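Leucine aminopeptidase (Legionella pneumophila, PDB 5GNE) probably acts as a zinc-dependent aminopeptidase of peptidase family M28, removing residues from the amino-terminal end of peptides. Local coordinates at residues Cys15-Leu20 with Ser34-Pro39; Arg154-Ser159 with Ile177-Pro182; Val262-Gln267 with Ala314-Val319. All blocks are in the same frame, centred on the assembly; numbering follows the deposited sequence.

Interaction 1: residues Cys15-Leu20 with Ser34-Pro39; sequences CLYEQL and SFIAIP
Ser34 meets the Tyr17 ring at its CB end, and Ile36 meets it farther out, along the CD1-CE1 side, both obliquely. Ile36 brings its CG2 branch, 3.8 Å from Tyr17 CD1. Ser34 OG is 3.7 Å from Tyr17 CG. This is only van der Waals contact, for Ser34 OG has its polar partners in Asn14 and Gln29. CG of Tyr17 is anti to the backbone N (chi1 174°), which swings the ring past the strand, its CD1-CE1 side against Ile36. One turn on, Leu20 CD2 lies 3.9 Å from Ile38 CD1, and the two side chains cross at about a right angle. Leu20 CD1 reaches Ile36 CD1 more loosely, at 4.3 Å. Ser34, Ile36 and Ile38 alternate along the strand and share one face, while Phe35 points away. The axes of helix 15-20 and strand 34-38 approach to 9.3 Å at 32°. The arrangement is a short helix laid on one face of a small antiparallel sheet. Strands 25-29 and 8-13 flank strand 33-38, giving Leu26 to Tyr17 and Ile10 to Ile36 and Ile38. Helix 42-55 covers Leu20 with Leu48 and is tied to Cys15 through the Cys15-Cys55 disulfide.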
ATOM      1  N   CYS A  15       6.361   4.657  23.304  1.00 38.76           N
ATOM      2  CA  CYS A  15       7.783   4.472  23.070  1.00 39.07           C
ATOM      3  C   CYS A  15       8.377   5.624  22.280  1.00 33.86           C
ATOM      4  O   CYS A  15       9.336   6.258  22.682  1.00 52.91           O
ATOM      5  CB  CYS A  15       8.023   3.144  22.335  1.00 39.53           C
ATOM      6  SG  CYS A  15       9.742   2.724  22.083  1.00 67.03           S
ATOM      7  N   LEU A  16       7.793   5.894  21.135  1.00 40.88           N
ATOM      8  CA  LEU A  16       8.253   6.984  20.289  1.00 38.02           C
ATOM      9  C   LEU A  16       8.005   8.338  20.963  1.00 37.25           C
ATOM     10  O   LEU A  16       8.815   9.254  20.844  1.00 40.29           O
ATOM     11  CB  LEU A  16       7.541   6.907  18.956  1.00 48.31           C
ATOM     12  CG  LEU A  16       8.111   7.608  17.731  1.00 54.09           C
ATOM     13  CD1 LEU A  16       9.622   7.512  17.780  1.00 43.50           C
ATOM     14  CD2 LEU A  16       7.533   6.932  16.489  1.00 46.05           C
ATOM     15  N   TYR A  17       6.904   8.465  21.697  1.00 39.18           N
ATOM     16  CA  TYR A  17       6.625   9.736  22.368  1.00 41.45           C
ATOM     17  C   TYR A  17       7.760  10.170  23.287  1.00 49.34           C
ATOM     18  O   TYR A  17       8.162  11.337  23.274  1.00 46.02           O
ATOM     19  CB  TYR A  17       5.337   9.682  23.175  1.00 40.92           C
ATOM     20  CG  TYR A  17       5.131  10.942  23.985  1.00 41.48           C
ATOM     21  CD1 TYR A  17       4.951  12.175  23.348  1.00 49.67           C
ATOM     22  CD2 TYR A  17       5.135  10.921  25.381  1.00 42.66           C
ATOM     23  CE1 TYR A  17       4.770  13.357  24.079  1.00 42.01           C
ATOM     24  CE2 TYR A  17       4.950  12.105  26.127  1.00 44.15           C
ATOM     25  CZ  TYR A  17       4.769  13.311  25.463  1.00 43.04           C
ATOM     26  OH  TYR A  17       4.579  14.488  26.171  1.00 46.29           O
ATOM     27  N   GLU A  18       8.266   9.238  24.097  1.00 49.74           N
ATOM     28  CA  GLU A  18       9.306   9.583  25.061  1.00 51.31           C
ATOM     29  C   GLU A  18      10.564  10.086  24.365  1.00 48.15           C
ATOM     30  O   GLU A  18      11.312  10.874  24.939  1.00 56.69           O
ATOM     31  CB  GLU A  18       9.633   8.392  25.964  1.00 39.99           C
ATOM     32  CG  GLU A  18       8.442   7.979  26.815  1.00 42.18           C
ATOM     33  CD  GLU A  18       8.047   9.046  27.834  1.00 50.66           C
ATOM     34  OE1 GLU A  18       8.941   9.758  28.320  1.00 63.30           O
ATOM     35  OE2 GLU A  18       6.852   9.165  28.162  1.00 52.23           O
ATOM     36  N   GLN A  19      10.787   9.646  23.130  1.00 45.12           N
ATOM     37  CA  GLN A  19      11.885  10.171  22.312  1.00 46.47           C
ATOM     38  C   GLN A  19      11.577  11.550  21.694  1.00 56.39           C
ATOM     39  O   GLN A  19      12.465  12.202  21.147  1.00 69.79           O
ATOM     40  CB  GLN A  19      12.227   9.188  21.178  1.00 51.80           C
ATOM     41  CG  GLN A  19      12.665   7.797  21.635  1.00 63.75           C
ATOM     42  CD  GLN A  19      13.779   7.852  22.652  1.00 69.30           C
ATOM     43  OE1 GLN A  19      14.769   8.559  22.465  1.00 74.62           O
ATOM     44  NE2 GLN A  19      13.593   7.154  23.769  1.00 65.98           N
ATOM     45  N   LEU A  20      10.324  11.983  21.749  1.00 48.71           N
ATOM     46  CA  LEU A  20       9.916  13.206  21.052  1.00 52.28           C
ATOM     47  C   LEU A  20       9.372  14.273  21.988  1.00 54.21           C
ATOM     48  O   LEU A  20       9.046  15.378  21.540  1.00 60.57           O
ATOM     49  CB  LEU A  20       8.857  12.904  19.982  1.00 49.41           C
ATOM     50  CG  LEU A  20       9.332  12.069  18.803  1.00 46.94           C
ATOM     51  CD1 LEU A  20       8.149  11.670  17.943  1.00 42.90           C
ATOM     52  CD2 LEU A  20      10.350  12.844  18.007  1.00 46.44           C
ATOM     53  N   SER A  34       0.203   8.004  22.103  1.00 38.38           N
ATOM     54  CA  SER A  34       0.067   9.447  22.269  1.00 38.76           C
ATOM     55  C   SER A  34      -0.368  10.152  20.989  1.00 35.65           C
ATOM     56  O   SER A  34       0.107   9.824  19.897  1.00 39.27           O
ATOM     57  CB  SER A  34       1.388  10.049  22.748  1.00 31.83           C
ATOM     58  OG  SER A  34       1.756   9.460  23.995  1.00 36.11           O
ATOM     59  N   PHE A  35      -1.272  11.115  21.139  1.00 42.05           N
ATOM     60  CA  PHE A  35      -1.711  11.965  20.046  1.00 29.16           C
ATOM     61  C   PHE A  35      -1.037  13.311  20.228  1.00 31.04           C
ATOM     62  O   PHE A  35      -1.267  13.989  21.233  1.00 36.02           O
ATOM     63  CB  PHE A  35      -3.239  12.101  20.037  1.00 34.10           C
ATOM     64  CG  PHE A  35      -3.773  13.038  18.977  1.00 40.69           C
ATOM     65  CD1 PHE A  35      -3.237  13.039  17.700  1.00 34.00           C
ATOM     66  CD2 PHE A  35      -4.850  13.878  19.249  1.00 45.19           C
ATOM     67  CE1 PHE A  35      -3.740  13.877  16.714  1.00 39.03           C
ATOM     68  CE2 PHE A  35      -5.363  14.750  18.265  1.00 41.47           C
ATOM     69  CZ  PHE A  35      -4.814  14.747  17.003  1.00 38.48           C
ATOM     70  N   ILE A  36      -0.160  13.684  19.305  1.00 33.19           N
ATOM     71  CA  ILE A  36       0.685  14.849  19.532  1.00 33.60           C
ATOM     72  C   ILE A  36       0.739  15.826  18.375  1.00 39.28           C
ATOM     73  O   ILE A  36       0.415  15.510  17.233  1.00 37.90           O
ATOM     74  CB  ILE A  36       2.143  14.443  19.852  1.00 31.00           C
ATOM     75  CG1 ILE A  36       2.763  13.690  18.677  1.00 37.30           C
ATOM     76  CG2 ILE A  36       2.214  13.604  21.121  1.00 30.73           C
ATOM     77  CD1 ILE A  36       4.297  13.421  18.848  1.00 37.84           C
ATOM     78  N   ALA A  37       1.162  17.036  18.701  1.00 35.97           N
ATOM     79  CA  ALA A  37       1.458  18.025  17.691  1.00 37.41           C
ATOM     80  C   ALA A  37       2.952  18.292  17.725  1.00 45.68           C
ATOM     81  O   ALA A  37       3.528  18.562  18.782  1.00 48.34           O
ATOM     82  CB  ALA A  37       0.661  19.305  17.935  1.00 33.79           C
ATOM     83  N   ILE A  38       3.578  18.203  16.562  1.00 42.14           N
ATOM     84  CA  ILE A  38       5.018  18.313  16.475  1.00 43.61           C
ATOM     85  C   ILE A  38       5.344  18.774  15.060  1.00 50.82           C
ATOM     86  O   ILE A  38       4.779  18.282  14.084  1.00 56.89           O
ATOM     87  CB  ILE A  38       5.737  16.962  16.825  1.00 45.95           C
ATOM     88  CG1 ILE A  38       7.242  17.185  17.040  1.00 48.73           C
ATOM     89  CG2 ILE A  38       5.492  15.872  15.767  1.00 32.18           C
ATOM     90  CD1 ILE A  38       7.993  15.918  17.361  1.00 54.46           C
ATOM     91  N   PRO A  39       6.221  19.770  14.942  1.00 47.19           N
ATOM     92  CA  PRO A  39       6.552  20.197  13.592  1.00 52.84           C
ATOM     93  C   PRO A  39       7.673  19.313  13.084  1.00 52.67           C
ATOM     94  O   PRO A  39       8.812  19.421  13.536  1.00 60.08           O
ATOM     95  CB  PRO A  39       6.964  21.659  13.777  1.00 51.56           C
ATOM     96  CG  PRO A  39       7.357  21.774  15.248  1.00 52.14           C
ATOM     97  CD  PRO A  39       7.017  20.488  15.949  1.00 48.35           C
TER

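Interaction 2: residues Arg154-Ser159 with Ile177-Pro182; sequences RKDVES and IGKDKP
Val157 and Ile177 face each other at the open end of a beta hairpin made by strands 157-164 and 170-177. They form an antiparallel, non-hydrogen-bonded pair, with Val157 CG1 4.5 Å from Ile177 CG2. Both side chains also touch Phe145 of helix 132-151 and Phe220 of helix 202-221. Just outside this pair the packing is tight. Asp156 O takes two backbone bonds, from Gly178 N at 2.8 Å and from Lys179 N at 2.8 Å. The donors come from opposite faces of the carbonyl plane. The Lys179 bond is nearly straight (166°) and the Gly178 bond is bent (132°). They hold the start of a type I turn, Gly178 to Lys181, against the incoming chain. The Asp156 carboxylate lies close over Gly178, with OD2 3.3 Å from Gly178 CA. Arg154 lays one face of its guanidinium on the Ile177 CG2 methyl, off-centre toward the rim. The solvent side is looser. Lys179 reaches its extended chain across the first strand, its CD 3.5 Å from Val157 O. Its ammonium makes no salt bridge with Glu158. Asp156 OD1 and Asp180 OD2 are like charges 4.1 Å apart, which probably disfavours closer packing here. Lys181 turns its ammonium to Leu226 O and Glu225. Back at the packed edge, Arg154 NH2 bonds Asp156 OD2 at 2.7 Å, in the guanidinium plane and on the anti side of the carboxylate.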
ATOM      1  N   ARG A 154      -9.792   0.660 -24.233  1.00 63.02           N
ATOM      2  CA  ARG A 154     -10.714   0.532 -23.125  1.00 59.19           C
ATOM      3  C   ARG A 154     -11.159   1.930 -22.643  1.00 63.06           C
ATOM      4  O   ARG A 154     -10.367   2.690 -22.082  1.00 70.66           O
ATOM      5  CB  ARG A 154     -10.014  -0.279 -22.028  1.00 60.06           C
ATOM      6  CG  ARG A 154     -10.894  -0.904 -20.998  1.00 68.29           C
ATOM      7  CD  ARG A 154     -11.676  -2.097 -21.493  1.00 66.14           C
ATOM      8  NE  ARG A 154     -12.636  -2.449 -20.453  1.00 71.90           N
ATOM      9  CZ  ARG A 154     -12.462  -3.404 -19.543  1.00 58.57           C
ATOM     10  NH1 ARG A 154     -11.371  -4.164 -19.554  1.00 48.14           N
ATOM     11  NH2 ARG A 154     -13.406  -3.612 -18.639  1.00 63.56           N
ATOM     12  N   LYS A 155     -12.432   2.257 -22.862  1.00 63.81           N
ATOM     13  CA  LYS A 155     -12.985   3.577 -22.534  1.00 71.98           C
ATOM     14  C   LYS A 155     -13.581   3.521 -21.154  1.00 66.77           C
ATOM     15  O   LYS A 155     -13.991   4.517 -20.560  1.00 77.50           O
ATOM     16  CB  LYS A 155     -14.058   3.985 -23.548  1.00 71.58           C
ATOM     17  CG  LYS A 155     -13.567   4.058 -24.982  1.00 77.69           C
ATOM     18  CD  LYS A 155     -12.611   5.219 -25.181  1.00 83.30           C
ATOM     19  CE  LYS A 155     -12.194   5.366 -26.644  1.00 92.56           C
ATOM     20  NZ  LYS A 155     -11.297   4.262 -27.101  1.00 95.47           N
ATOM     21  N   ASP A 156     -13.543   2.305 -20.652  1.00 65.62           N
ATOM     22  CA  ASP A 156     -14.262   1.812 -19.499  1.00 68.67           C
ATOM     23  C   ASP A 156     -13.560   2.216 -18.182  1.00 77.69           C
ATOM     24  O   ASP A 156     -13.766   1.605 -17.135  1.00 79.56           O
ATOM     25  CB  ASP A 156     -14.335   0.293 -19.652  1.00 62.94           C
ATOM     26  CG  ASP A 156     -15.292  -0.342 -18.714  1.00 79.94           C
ATOM     27  OD1 ASP A 156     -16.111   0.387 -18.124  1.00 93.17           O
ATOM     28  OD2 ASP A 156     -15.202  -1.576 -18.545  1.00 85.13           O
ATOM     29  N   VAL A 157     -12.746   3.267 -18.249  1.00 71.80           N
ATOM     30  CA  VAL A 157     -11.714   3.531 -17.260  1.00 51.56           C
ATOM     31  C   VAL A 157     -11.758   4.947 -16.697  1.00 54.59           C
ATOM     32  O   VAL A 157     -12.524   5.793 -17.152  1.00 59.34           O
ATOM     33  CB  VAL A 157     -10.308   3.320 -17.848  1.00 50.23           C
ATOM     34  CG1 VAL A 157     -10.145   1.903 -18.306  1.00 46.37           C
ATOM     35  CG2 VAL A 157     -10.077   4.279 -19.016  1.00 41.30           C
ATOM     36  N   GLU A 158     -10.949   5.173 -15.667  1.00 54.17           N
ATOM     37  CA  GLU A 158     -10.780   6.498 -15.099  1.00 50.64           C
ATOM     38  C   GLU A 158      -9.409   6.568 -14.425  1.00 55.33           C
ATOM     39  O   GLU A 158      -8.880   5.533 -13.978  1.00 58.54           O
ATOM     40  CB  GLU A 158     -11.902   6.760 -14.115  1.00 62.54           C
ATOM     41  CG  GLU A 158     -12.358   8.183 -13.993  1.00 90.70           C
ATOM     42  CD  GLU A 158     -13.513   8.294 -13.010  1.00108.46           C
ATOM     43  OE1 GLU A 158     -14.130   7.244 -12.696  1.00100.98           O
ATOM     44  OE2 GLU A 158     -13.825   9.426 -12.578  1.00121.66           O
ATOM     45  N   SER A 159      -8.793   7.748 -14.417  1.00 53.39           N
ATOM     46  CA  SER A 159      -7.577   7.969 -13.620  1.00 53.48           C
ATOM     47  C   SER A 159      -7.519   9.410 -13.130  1.00 53.76           C
ATOM     48  O   SER A 159      -7.772  10.332 -13.887  1.00 60.60           O
ATOM     49  CB  SER A 159      -6.311   7.612 -14.407  1.00 45.83           C
ATOM     50  OG  SER A 159      -6.056   8.550 -15.437  1.00 52.62           O
ATOM     51  N   ILE A 177     -10.436   0.163 -13.581  1.00 49.44           N
ATOM     52  CA  ILE A 177     -10.910  -0.485 -14.786  1.00 44.73           C
ATOM     53  C   ILE A 177     -12.339  -0.993 -14.548  1.00 50.29           C
ATOM     54  O   ILE A 177     -12.619  -1.726 -13.576  1.00 45.69           O
ATOM     55  CB  ILE A 177      -9.994  -1.633 -15.204  1.00 41.43           C
ATOM     56  CG1 ILE A 177      -8.553  -1.151 -15.337  1.00 41.55           C
ATOM     57  CG2 ILE A 177     -10.443  -2.199 -16.533  1.00 45.12           C
ATOM     58  CD1 ILE A 177      -7.612  -2.265 -15.603  1.00 37.66           C
ATOM     59  N   GLY A 178     -13.239  -0.595 -15.440  1.00 45.80           N
ATOM     60  CA  GLY A 178     -14.634  -0.949 -15.330  1.00 40.74           C
ATOM     61  C   GLY A 178     -15.377   0.032 -14.439  1.00 44.07           C
ATOM     62  O   GLY A 178     -16.038  -0.382 -13.493  1.00 46.56           O
ATOM     63  N   LYS A 179     -15.265   1.328 -14.748  1.00 47.17           N
ATOM     64  CA  LYS A 179     -15.896   2.405 -13.963  1.00 46.78           C
ATOM     65  C   LYS A 179     -17.413   2.232 -13.880  1.00 52.22           C
ATOM     66  O   LYS A 179     -18.048   2.719 -12.955  1.00 68.88           O
ATOM     67  CB  LYS A 179     -15.546   3.787 -14.519  1.00 44.20           C
ATOM     68  CG  LYS A 179     -16.084   4.069 -15.904  1.00 57.16           C
ATOM     69  CD  LYS A 179     -15.905   5.536 -16.245  1.00 73.42           C
ATOM     70  CE  LYS A 179     -16.796   5.961 -17.400  1.00 75.07           C
ATOM     71  NZ  LYS A 179     -16.555   7.383 -17.726  1.00 86.46           N
ATOM     72  N   ASP A 180     -18.004   1.618 -14.896  1.00 57.07           N
ATOM     73  CA  ASP A 180     -19.460   1.507 -14.970  1.00 52.08           C
ATOM     74  C   ASP A 180     -19.966   0.170 -14.445  1.00 54.45           C
ATOM     75  O   ASP A 180     -21.164  -0.083 -14.485  1.00 55.21           O
ATOM     76  CB  ASP A 180     -19.972   1.712 -16.400  1.00 58.50           C
ATOM     77  CG  ASP A 180     -19.606   3.071 -16.967  1.00 67.54           C
ATOM     78  OD1 ASP A 180     -19.838   4.089 -16.281  1.00 69.65           O
ATOM     79  OD2 ASP A 180     -19.136   3.119 -18.125  1.00 71.82           O
ATOM     80  N   LYS A 181     -19.075  -0.693 -13.964  1.00 48.12           N
ATOM     81  CA  LYS A 181     -19.512  -1.993 -13.469  1.00 51.71           C
ATOM     82  C   LYS A 181     -20.296  -1.828 -12.162  1.00 58.19           C
ATOM     83  O   LYS A 181     -20.043  -0.899 -11.381  1.00 53.94           O
ATOM     84  CB  LYS A 181     -18.313  -2.934 -13.220  1.00 52.63           C
ATOM     85  CG  LYS A 181     -17.564  -3.386 -14.462  1.00 49.30           C
ATOM     86  CD  LYS A 181     -18.416  -4.330 -15.278  1.00 49.12           C
ATOM     87  CE  LYS A 181     -17.795  -4.628 -16.632  1.00 46.69           C
ATOM     88  NZ  LYS A 181     -18.223  -5.997 -17.112  1.00 43.56           N
ATOM     89  N   PRO A 182     -21.289  -2.701 -11.945  1.00 57.55           N
ATOM     90  CA  PRO A 182     -22.119  -2.636 -10.732  1.00 60.76           C
ATOM     91  C   PRO A 182     -21.409  -3.241  -9.522  1.00 61.41           C
ATOM     92  O   PRO A 182     -20.621  -4.165  -9.682  1.00 52.07           O
ATOM     93  CB  PRO A 182     -23.334  -3.491 -11.093  1.00 45.07           C
ATOM     94  CG  PRO A 182     -22.772  -4.500 -12.086  1.00 47.54           C
ATOM     95  CD  PRO A 182     -21.786  -3.700 -12.907  1.00 42.96           C
TER

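Interaction 3: residues Val262-Gln267 with Ala314-Val319; sequences VMQLDQ and ACSDHV. With ZN (zinc ion), chain D.
Ser316 comes first along the second segment to touch the strand side, and its hydroxyl joins two partners. Ser316 OG donates to Asp266 OD2 over a short 2.5 Å, using the anti lone pair of that oxygen. It also accepts from Gln264 NE2 at 3.0 Å. OG is anti to the Ser316 backbone N (chi1 -167°), and this turns it toward both. Asp266 is a direct ligand: OD1 lies 2.0 Å from the zinc ion and OD2 lies 2.5 Å from it. His191 and Asp204 complete this zinc's protein ligands, so Ser316 is a second-shell residue that steadies a first-shell carboxylate. The site lies by strand 259-264, an inner strand of the mixed central sheet of the M28 peptidase fold. Asp317 follows. Its OD2 takes the second bond from Gln264, with NE2 3.1 Å away, on the anti side. The amide and carboxylate planes stand 77° apart. Both acceptors are tilted from the amide plane of Gln264, and both bonds are bent. A bend in the Gln264 chain (chi2 71°) turns the amide toward them. Asp317 OD1 is held by Ser245, which fixes the carboxylate from its other oxygen. At His318 helix 318-323 is under way, and the contact becomes apolar. His318 CB lies 3.9 Å from Gln264 CB, and its ring meets that of Tyr330 on neighbouring strand 328-332.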
ATOM      1  N   VAL A 262      -9.611  -5.001  -0.265  1.00 33.95           N
ATOM      2  CA  VAL A 262      -8.410  -4.226  -0.492  1.00 35.85           C
ATOM      3  C   VAL A 262      -7.161  -5.104  -0.294  1.00 33.58           C
ATOM      4  O   VAL A 262      -7.005  -5.792   0.731  1.00 38.44           O
ATOM      5  CB  VAL A 262      -8.359  -2.992   0.456  1.00 40.32           C
ATOM      6  CG1 VAL A 262      -7.086  -2.162   0.189  1.00 30.98           C
ATOM      7  CG2 VAL A 262      -9.604  -2.123   0.281  1.00 28.58           C
ATOM      8  N   MET A 263      -6.288  -5.079  -1.300  1.00 37.64           N
ATOM      9  CA  MET A 263      -4.964  -5.705  -1.253  1.00 31.83           C
ATOM     10  C   MET A 263      -3.872  -4.662  -1.211  1.00 37.78           C
ATOM     11  O   MET A 263      -3.871  -3.730  -2.002  1.00 33.81           O
ATOM     12  CB  MET A 263      -4.724  -6.574  -2.463  1.00 32.02           C
ATOM     13  CG  MET A 263      -3.311  -7.268  -2.500  1.00 41.35           C
ATOM     14  SD  MET A 263      -3.158  -8.415  -3.823  1.00 97.58           S
ATOM     15  CE  MET A 263      -3.839  -9.791  -3.042  1.00 28.32           C
ATOM     16  N   GLN A 264      -2.949  -4.826  -0.266  1.00 32.27           N
ATOM     17  CA  GLN A 264      -1.791  -3.950  -0.162  1.00 31.79           C
ATOM     18  C   GLN A 264      -0.547  -4.686  -0.549  1.00 39.02           C
ATOM     19  O   GLN A 264      -0.248  -5.777  -0.021  1.00 38.94           O
ATOM     20  CB  GLN A 264      -1.645  -3.392   1.247  1.00 30.49           C
ATOM     21  CG  GLN A 264      -0.382  -2.610   1.487  1.00 33.02           C
ATOM     22  CD  GLN A 264      -0.318  -1.260   0.810  1.00 38.62           C
ATOM     23  OE1 GLN A 264      -1.223  -0.865   0.072  1.00 41.49           O
ATOM     24  NE2 GLN A 264       0.783  -0.528   1.068  1.00 37.23           N
ATOM     25  N   LEU A 265       0.191  -4.077  -1.463  1.00 42.65           N
ATOM     26  CA  LEU A 265       1.447  -4.613  -1.931  1.00 29.47           C
ATOM     27  C   LEU A 265       2.565  -3.705  -1.472  1.00 35.20           C
ATOM     28  O   LEU A 265       2.846  -2.693  -2.105  1.00 43.26           O
ATOM     29  CB  LEU A 265       1.426  -4.723  -3.450  1.00 31.94           C
ATOM     30  CG  LEU A 265       0.390  -5.732  -3.973  1.00 36.37           C
ATOM     31  CD1 LEU A 265       0.137  -5.537  -5.455  1.00 40.54           C
ATOM     32  CD2 LEU A 265       0.868  -7.178  -3.703  1.00 28.74           C
ATOM     33  N   ASP A 266       3.210  -4.070  -0.378  1.00 40.20           N
ATOM     34  CA  ASP A 266       4.341  -3.322   0.111  1.00 42.16           C
ATOM     35  C   ASP A 266       5.505  -4.309   0.331  1.00 50.36           C
ATOM     36  O   ASP A 266       5.475  -5.123   1.254  1.00 57.03           O
ATOM     37  CB  ASP A 266       3.913  -2.581   1.376  1.00 41.37           C
ATOM     38  CG  ASP A 266       4.850  -1.482   1.765  1.00 50.92           C
ATOM     39  OD1 ASP A 266       5.905  -1.321   1.116  1.00 50.32           O
ATOM     40  OD2 ASP A 266       4.499  -0.748   2.712  1.00 57.97           O
ATOM     41  N   GLN A 267       6.555  -4.161  -0.479  1.00 53.32           N
ATOM     42  CA  GLN A 267       7.678  -5.119  -0.570  1.00 46.66           C
ATOM     43  C   GLN A 267       7.244  -6.487  -1.062  1.00 44.26           C
ATOM     44  O   GLN A 267       6.874  -7.362  -0.273  1.00 40.17           O
ATOM     45  CB  GLN A 267       8.405  -5.257   0.750  1.00 38.08           C
ATOM     46  CG  GLN A 267       9.078  -3.983   1.130  1.00 56.07           C
ATOM     47  CD  GLN A 267       9.411  -3.946   2.588  1.00 62.94           C
ATOM     48  OE1 GLN A 267      10.147  -4.795   3.085  1.00 71.31           O
ATOM     49  NE2 GLN A 267       8.878  -2.961   3.287  1.00 64.53           N
ATOM     50  N   ALA A 314       0.879   1.211  12.510  1.00 48.02           N
ATOM     51  CA  ALA A 314       0.869   2.057  11.299  1.00 46.23           C
ATOM     52  C   ALA A 314       1.862   1.493  10.291  1.00 43.06           C
ATOM     53  O   ALA A 314       2.674   2.191   9.688  1.00 39.08           O
ATOM     54  CB  ALA A 314       1.199   3.497  11.638  1.00 34.84           C
ATOM     55  N   CYS A 315       1.782   0.188  10.166  1.00 40.60           N
ATOM     56  CA  CYS A 315       2.677  -0.604   9.367  1.00 45.44           C
ATOM     57  C   CYS A 315       2.721  -0.179   7.901  1.00 50.31           C
ATOM     58  O   CYS A 315       3.802   0.024   7.321  1.00 46.20           O
ATOM     59  CB  CYS A 315       2.234  -2.045   9.487  1.00 47.25           C
ATOM     60  SG  CYS A 315       3.205  -3.197   8.337  1.00 63.75           S
ATOM     61  N   SER A 316       1.546  -0.027   7.299  1.00 39.06           N
ATOM     62  CA  SER A 316       1.507   0.301   5.890  1.00 35.90           C
ATOM     63  C   SER A 316       0.112   0.754   5.511  1.00 33.29           C
ATOM     64  O   SER A 316      -0.776   0.791   6.368  1.00 41.05           O
ATOM     65  CB  SER A 316       1.939  -0.906   5.055  1.00 37.92           C
ATOM     66  OG  SER A 316       2.183  -0.520   3.716  1.00 46.21           O
ATOM     67  N   ASP A 317      -0.101   1.058   4.233  1.00 34.55           N
ATOM     68  CA  ASP A 317      -1.314   1.775   3.835  1.00 33.08           C
ATOM     69  C   ASP A 317      -2.611   1.036   4.157  1.00 41.79           C
ATOM     70  O   ASP A 317      -3.649   1.670   4.327  1.00 37.01           O
ATOM     71  CB  ASP A 317      -1.248   2.111   2.345  1.00 31.50           C
ATOM     72  CG  ASP A 317      -0.052   2.995   2.022  1.00 39.22           C
ATOM     73  OD1 ASP A 317      -0.023   4.120   2.550  1.00 37.35           O
ATOM     74  OD2 ASP A 317       0.857   2.571   1.252  1.00 37.04           O
ATOM     75  N   HIS A 318      -2.549  -0.296   4.233  1.00 39.82           N
ATOM     76  CA  HIS A 318      -3.715  -1.097   4.577  1.00 36.06           C
ATOM     77  C   HIS A 318      -4.381  -0.597   5.860  1.00 34.20           C
ATOM     78  O   HIS A 318      -5.607  -0.610   5.970  1.00 35.02           O
ATOM     79  CB  HIS A 318      -3.338  -2.579   4.703  1.00 36.40           C
ATOM     80  CG  HIS A 318      -2.399  -2.873   5.823  1.00 36.99           C
ATOM     81  ND1 HIS A 318      -1.102  -2.403   5.850  1.00 40.52           N
ATOM     82  CD2 HIS A 318      -2.567  -3.580   6.966  1.00 36.46           C
ATOM     83  CE1 HIS A 318      -0.508  -2.807   6.960  1.00 33.84           C
ATOM     84  NE2 HIS A 318      -1.376  -3.524   7.654  1.00 41.59           N
ATOM     85  N   VAL A 319      -3.564  -0.092   6.776  1.00 33.54           N
ATOM     86  CA  VAL A 319      -4.018   0.466   8.055  1.00 34.22           C
ATOM     87  C   VAL A 319      -5.066   1.562   7.882  1.00 36.08           C
ATOM     88  O   VAL A 319      -6.035   1.621   8.639  1.00 38.99           O
ATOM     89  CB  VAL A 319      -2.800   0.975   8.870  1.00 44.91           C
ATOM     90  CG1 VAL A 319      -3.204   1.911   9.990  1.00 29.30           C
ATOM     91  CG2 VAL A 319      -2.035  -0.227   9.431  1.00 29.62           C
TER
HETATM   92 ZN    ZN D 402       6.753   0.159   2.136  1.00 86.19          ZN

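In the fold
The three contacts come in series along the chain, each closing before the next opens. Interaction 1 belongs to the small antiparallel sheet near the amino terminus. Interactions 2 and 3 both reach the eight-stranded mixed sheet. Residues 154-159 and 177-182 lie at its edge hairpin, where strand 157-164 is outermost. Residues 262-267 lie on an inner strand leading to the zinc site. Centres are about 23 Å apart for interactions 1 and 3, about 24 Å for 2 and 3, and about 43 Å for 1 and 2. Interactions 1 and 2 lie on opposite sides of the chain's centre. Only interaction 3, near that centre, reaches the zinc site; the others join outlying parts of the fold.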